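Local atomic coordinates of outer membrane protein assembly factor BamA (Haemophilus ducreyi, PDB entry 4K3C), a protein that probably takes part, within the Bam complex, in assembling and inserting beta-barrel proteins into the outer membrane. Residues V276-M289 against S378-Y390. Sequence-based numbering, arbitrary orientation.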
loop_
_atom_site.group_PDB
_atom_site.type_symbol
_atom_site.label_atom_id
_atom_site.label_comp_id
_atom_site.label_asym_id
_atom_site.label_seq_id
_atom_site.Cartn_x
_atom_site.Cartn_y
_atom_site.Cartn_z
ATOM N N VAL A 276 33.960 -6.556 3.237
ATOM C CA VAL A 276 33.607 -7.940 3.575
ATOM C C VAL A 276 34.774 -8.622 4.263
ATOM O O VAL A 276 35.629 -9.214 3.596
ATOM C CB VAL A 276 33.210 -8.775 2.354
ATOM C CG1 VAL A 276 32.463 -10.003 2.815
ATOM C CG2 VAL A 276 32.342 -7.966 1.408
ATOM N N GLU A 277 34.793 -8.557 5.595
ATOM C CA GLU A 277 36.009 -8.868 6.349
ATOM C C GLU A 277 36.252 -10.345 6.569
ATOM O O GLU A 277 37.062 -10.724 7.411
ATOM C CB GLU A 277 36.091 -8.081 7.669
ATOM C CG GLU A 277 35.356 -8.676 8.857
ATOM C CD GLU A 277 36.281 -8.886 10.043
ATOM O OE1 GLU A 277 37.328 -9.546 9.868
ATOM O OE2 GLU A 277 35.964 -8.385 11.146
ATOM N N ARG A 278 35.561 -11.167 5.789
ATOM C CA ARG A 278 35.833 -12.603 5.726
ATOM C C ARG A 278 35.469 -13.365 6.992
ATOM O O ARG A 278 36.279 -13.504 7.907
ATOM C CB ARG A 278 37.285 -12.891 5.317
ATOM C CG ARG A 278 37.591 -14.369 5.130
ATOM C CD ARG A 278 38.996 -14.605 4.586
ATOM N NE ARG A 278 39.204 -16.018 4.283
ATOM C CZ ARG A 278 40.277 -16.716 4.636
ATOM N NH1 ARG A 278 41.268 -16.138 5.299
ATOM N NH2 ARG A 278 40.358 -17.998 4.319
ATOM N N GLU A 279 34.240 -13.865 7.030
ATOM C CA GLU A 279 33.839 -14.758 8.100
ATOM C C GLU A 279 33.339 -16.120 7.590
ATOM O O GLU A 279 33.198 -16.347 6.393
ATOM C CB GLU A 279 32.824 -14.084 9.032
ATOM C CG GLU A 279 31.411 -14.019 8.509
ATOM C CD GLU A 279 30.680 -15.329 8.675
ATOM O OE1 GLU A 279 30.277 -15.898 7.647
ATOM O OE2 GLU A 279 30.552 -15.810 9.820
ATOM N N TYR A 280 33.043 -16.999 8.536
ATOM C CA TYR A 280 32.831 -18.419 8.290
ATOM C C TYR A 280 31.709 -18.784 7.319
ATOM O O TYR A 280 31.972 -19.365 6.270
ATOM C CB TYR A 280 32.620 -19.116 9.630
ATOM C CG TYR A 280 32.293 -20.567 9.497
ATOM C CD1 TYR A 280 33.280 -21.489 9.237
ATOM C CD2 TYR A 280 30.991 -21.018 9.650
ATOM C CE1 TYR A 280 32.985 -22.817 9.119
ATOM C CE2 TYR A 280 30.686 -22.350 9.537
ATOM C CZ TYR A 280 31.689 -23.243 9.269
ATOM O OH TYR A 280 31.391 -24.567 9.144
ATOM N N THR A 281 30.467 -18.468 7.680
ATOM C CA THR A 281 29.309 -18.739 6.827
ATOM C C THR A 281 29.387 -18.017 5.485
ATOM O O THR A 281 28.979 -18.551 4.446
ATOM C CB THR A 281 28.031 -18.317 7.527
ATOM O OG1 THR A 281 27.751 -19.246 8.578
ATOM C CG2 THR A 281 26.852 -18.274 6.545
ATOM N N ARG A 282 29.911 -16.795 5.507
ATOM C CA ARG A 282 30.071 -16.017 4.284
ATOM C C ARG A 282 31.006 -16.693 3.319
ATOM O O ARG A 282 30.727 -16.734 2.127
ATOM C CB ARG A 282 30.627 -14.644 4.593
ATOM C CG ARG A 282 29.609 -13.696 5.135
ATOM C CD ARG A 282 30.274 -12.372 5.349
ATOM N NE ARG A 282 29.331 -11.331 5.708
ATOM C CZ ARG A 282 29.695 -10.185 6.259
ATOM N NH1 ARG A 282 30.985 -9.955 6.514
ATOM N NH2 ARG A 282 28.770 -9.282 6.552
ATOM N N GLU A 283 32.120 -17.202 3.842
ATOM C CA GLU A 283 33.120 -17.906 3.036
ATOM C C GLU A 283 32.467 -19.030 2.237
ATOM O O GLU A 283 32.772 -19.252 1.051
ATOM C CB GLU A 283 34.226 -18.480 3.930
ATOM C CG GLU A 283 35.547 -17.736 3.842
ATOM C CD GLU A 283 36.655 -18.623 3.383
ATOM O OE1 GLU A 283 36.344 -19.603 2.682
ATOM O OE2 GLU A 283 37.827 -18.360 3.726
ATOM N N LYS A 284 31.549 -19.715 2.909
ATOM C CA LYS A 284 30.824 -20.826 2.334
ATOM C C LYS A 284 30.112 -20.368 1.075
ATOM O O LYS A 284 29.974 -21.136 0.127
ATOM C CB LYS A 284 29.827 -21.340 3.361
ATOM C CG LYS A 284 29.443 -22.765 3.184
ATOM C CD LYS A 284 28.932 -23.306 4.497
ATOM C CE LYS A 284 29.989 -23.212 5.574
ATOM N NZ LYS A 284 29.561 -23.936 6.805
ATOM N N TYR A 285 29.679 -19.108 1.080
ATOM C CA TYR A 285 29.047 -18.485 -0.084
ATOM C C TYR A 285 30.062 -18.072 -1.129
ATOM O O TYR A 285 29.851 -18.248 -2.328
ATOM C CB TYR A 285 28.282 -17.224 0.306
ATOM C CG TYR A 285 27.869 -16.435 -0.912
ATOM C CD1 TYR A 285 26.982 -16.976 -1.834
ATOM C CD2 TYR A 285 28.379 -15.168 -1.160
ATOM C CE1 TYR A 285 26.591 -16.274 -2.954
ATOM C CE2 TYR A 285 27.995 -14.455 -2.294
ATOM C CZ TYR A 285 27.098 -15.021 -3.184
ATOM O OH TYR A 285 26.696 -14.343 -4.306
ATOM N N VAL A 286 31.138 -17.464 -0.654
ATOM C CA VAL A 286 32.201 -17.015 -1.519
ATOM C C VAL A 286 32.723 -18.214 -2.292
ATOM O O VAL A 286 32.852 -18.160 -3.518
ATOM C CB VAL A 286 33.321 -16.360 -0.702
ATOM C CG1 VAL A 286 34.637 -16.339 -1.490
ATOM C CG2 VAL A 286 32.903 -14.963 -0.277
ATOM N N ASN A 287 32.989 -19.307 -1.580
ATOM C CA ASN A 287 33.462 -20.517 -2.237
ATOM C C ASN A 287 32.387 -21.115 -3.128
ATOM O O ASN A 287 32.687 -21.567 -4.233
ATOM C CB ASN A 287 33.955 -21.546 -1.228
ATOM C CG ASN A 287 35.399 -21.350 -0.864
ATOM O OD1 ASN A 287 35.716 -20.926 0.240
ATOM N ND2 ASN A 287 36.292 -21.673 -1.787
ATOM N N SER A 288 31.139 -21.097 -2.657
ATOM C CA SER A 288 30.015 -21.635 -3.423
ATOM C C SER A 288 30.003 -21.064 -4.838
ATOM O O SER A 288 29.676 -21.761 -5.801
ATOM C CB SER A 288 28.697 -21.323 -2.725
ATOM O OG SER A 288 27.708 -20.929 -3.659
ATOM N N MET A 289 30.400 -19.800 -4.939
ATOM C CA MET A 289 30.405 -19.057 -6.185
ATOM C C MET A 289 31.782 -19.087 -6.837
ATOM O O MET A 289 32.022 -18.414 -7.846
ATOM C CB MET A 289 29.985 -17.623 -5.901
ATOM C CG MET A 289 28.630 -17.543 -5.274
ATOM S SD MET A 289 27.307 -17.766 -6.468
ATOM C CE MET A 289 27.443 -16.209 -7.327
ATOM N N SER A 378 18.573 -21.798 -1.259
ATOM C CA SER A 378 19.314 -21.768 -2.497
ATOM C C SER A 378 19.306 -23.156 -3.109
ATOM O O SER A 378 18.715 -24.066 -2.554
ATOM C CB SER A 378 20.747 -21.310 -2.222
ATOM O OG SER A 378 21.329 -22.069 -1.173
ATOM N N PHE A 379 19.968 -23.310 -4.249
ATOM C CA PHE A 379 19.958 -24.556 -4.985
ATOM C C PHE A 379 21.059 -24.493 -6.031
ATOM O O PHE A 379 21.720 -23.472 -6.172
ATOM C CB PHE A 379 18.593 -24.786 -5.640
ATOM C CG PHE A 379 18.118 -23.637 -6.485
ATOM C CD1 PHE A 379 17.395 -22.599 -5.929
ATOM C CD2 PHE A 379 18.392 -23.600 -7.848
ATOM C CE1 PHE A 379 16.964 -21.549 -6.717
ATOM C CE2 PHE A 379 17.969 -22.548 -8.646
ATOM C CZ PHE A 379 17.258 -21.527 -8.086
ATOM N N GLY A 380 21.268 -25.578 -6.764
ATOM C CA GLY A 380 22.326 -25.598 -7.754
ATOM C C GLY A 380 23.711 -25.550 -7.136
ATOM O O GLY A 380 24.646 -25.010 -7.732
ATOM N N GLY A 381 23.842 -26.128 -5.944
ATOM C CA GLY A 381 25.110 -26.160 -5.238
ATOM C C GLY A 381 25.616 -24.767 -4.923
ATOM O O GLY A 381 26.817 -24.488 -4.971
ATOM N N LYS A 382 24.685 -23.881 -4.605
ATOM C CA LYS A 382 25.015 -22.504 -4.297
ATOM C C LYS A 382 24.486 -22.165 -2.920
ATOM O O LYS A 382 23.473 -22.718 -2.494
ATOM C CB LYS A 382 24.388 -21.572 -5.330
ATOM C CG LYS A 382 24.861 -21.849 -6.734
ATOM C CD LYS A 382 26.317 -21.448 -6.929
ATOM C CE LYS A 382 26.807 -21.873 -8.296
ATOM N NZ LYS A 382 25.705 -21.766 -9.295
ATOM N N GLU A 383 25.164 -21.257 -2.227
ATOM C CA GLU A 383 24.657 -20.759 -0.958
ATOM C C GLU A 383 23.846 -19.478 -1.168
ATOM O O GLU A 383 24.029 -18.771 -2.148
ATOM C CB GLU A 383 25.807 -20.522 0.027
ATOM C CG GLU A 383 25.675 -21.309 1.319
ATOM C CD GLU A 383 25.658 -22.806 1.079
ATOM O OE1 GLU A 383 26.725 -23.345 0.730
ATOM O OE2 GLU A 383 24.586 -23.439 1.231
ATOM N N VAL A 384 22.934 -19.187 -0.252
ATOM C CA VAL A 384 22.217 -17.920 -0.309
ATOM C C VAL A 384 23.216 -16.778 -0.134
ATOM O O VAL A 384 24.065 -16.816 0.753
ATOM C CB VAL A 384 21.112 -17.839 0.770
ATOM C CG1 VAL A 384 20.590 -16.431 0.865
ATOM C CG2 VAL A 384 19.970 -18.833 0.466
ATOM N N PRO A 385 23.140 -15.770 -0.996
ATOM C CA PRO A 385 24.092 -14.663 -0.893
ATOM C C PRO A 385 24.000 -14.008 0.481
ATOM O O PRO A 385 22.926 -13.511 0.798
ATOM C CB PRO A 385 23.597 -13.678 -1.955
ATOM C CG PRO A 385 22.820 -14.473 -2.910
ATOM C CD PRO A 385 22.226 -15.625 -2.137
ATOM N N PHE A 386 25.094 -13.984 1.246
ATOM C CA PHE A 386 25.077 -13.562 2.657
ATOM C C PHE A 386 24.473 -12.193 2.945
ATOM O O PHE A 386 24.017 -11.922 4.060
ATOM C CB PHE A 386 26.477 -13.627 3.272
ATOM C CG PHE A 386 27.499 -12.751 2.585
ATOM C CD1 PHE A 386 27.606 -11.402 2.886
ATOM C CD2 PHE A 386 28.387 -13.296 1.667
ATOM C CE1 PHE A 386 28.565 -10.615 2.266
ATOM C CE2 PHE A 386 29.350 -12.507 1.037
ATOM C CZ PHE A 386 29.439 -11.169 1.336
ATOM N N TYR A 387 24.479 -11.329 1.947
ATOM C CA TYR A 387 23.935 -9.991 2.115
ATOM C C TYR A 387 22.439 -9.971 1.893
ATOM O O TYR A 387 21.828 -8.911 1.862
ATOM C CB TYR A 387 24.613 -9.013 1.153
ATOM C CG TYR A 387 24.651 -9.440 -0.307
ATOM C CD1 TYR A 387 25.698 -10.206 -0.806
ATOM C CD2 TYR A 387 23.653 -9.055 -1.187
ATOM C CE1 TYR A 387 25.742 -10.577 -2.137
ATOM C CE2 TYR A 387 23.686 -9.418 -2.519
ATOM C CZ TYR A 387 24.733 -10.171 -2.995
ATOM O OH TYR A 387 24.769 -10.526 -4.331
ATOM N N GLN A 388 21.870 -11.157 1.717
ATOM C CA GLN A 388 20.456 -11.329 1.432
ATOM C C GLN A 388 19.817 -12.051 2.615
ATOM O O GLN A 388 18.724 -12.601 2.501
ATOM C CB GLN A 388 20.302 -12.182 0.175
ATOM C CG GLN A 388 19.091 -11.867 -0.656
ATOM C CD GLN A 388 19.305 -10.666 -1.553
ATOM O OE1 GLN A 388 20.376 -10.063 -1.554
ATOM N NE2 GLN A 388 18.284 -10.314 -2.327
ATOM N N LEU A 389 20.512 -12.061 3.747
ATOM C CA LEU A 389 20.041 -12.774 4.935
ATOM C C LEU A 389 19.149 -11.945 5.891
ATOM O O LEU A 389 19.111 -10.728 5.827
ATOM C CB LEU A 389 21.232 -13.351 5.702
ATOM C CG LEU A 389 21.915 -14.583 5.118
ATOM C CD1 LEU A 389 22.996 -15.017 6.047
ATOM C CD2 LEU A 389 20.909 -15.663 4.968
ATOM N N TYR A 390 18.427 -12.619 6.778
ATOM C CA TYR A 390 17.515 -11.931 7.686
ATOM C C TYR A 390 18.079 -11.713 9.083
ATOM O O TYR A 390 18.952 -12.430 9.557
ATOM C CB TYR A 390 16.214 -12.700 7.830
ATOM C CG TYR A 390 15.547 -13.069 6.530
ATOM C CD1 TYR A 390 15.104 -12.095 5.652
ATOM C CD2 TYR A 390 15.324 -14.399 6.198
ATOM C CE1 TYR A 390 14.479 -12.424 4.487
ATOM C CE2 TYR A 390 14.693 -14.739 5.012
ATOM C CZ TYR A 390 14.272 -13.739 4.162
ATOM O OH TYR A 390 13.641 -14.063 2.981
#
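F386 projects from the loop after strand 366-378 against helix 280-288, where R282 and Y285 receive it. Its ring has the R282 aliphatic chain over one face: CG of R282 lies over that face, 3.8 Å from the F386 centroid, a CH-pi contact. The R282 chain runs extended from CG to NE across this face, while its guanidinium is inclined to the ring by 47°. The opposite face meets CD1 of Y387, and V276 CG1 reaches the F386 tip at CZ (3.6 Å).

Y285 and F386 meet obliquely, their planes 78° apart. With CG anti to the backbone N (chi1 169°), the Y285 ring is laid against P385, whose CA sits over one of its faces, 3.7 Å from the ring centroid, in a second CH-pi contact. The Y285 hydroxyl is hydrogen-bonded to OD1 of N344, outside the two segments.

Toward the helix C-terminus, the backbone N of E383 donates to S288 OG (2.9 Å), the single hydrogen bond between the segments. E383 OE1 lies 3.7 Å from K284 CG, whereas OE2 forms a salt bridge with K468. Within the Omp85 barrel domain, the contact thus joins two inter-strand loops chiefly by aromatic and aliphatic packing, with the one hydrogen bond between them at the S288 end, while the polar ends of Y285 and E383 are paired with residues outside them.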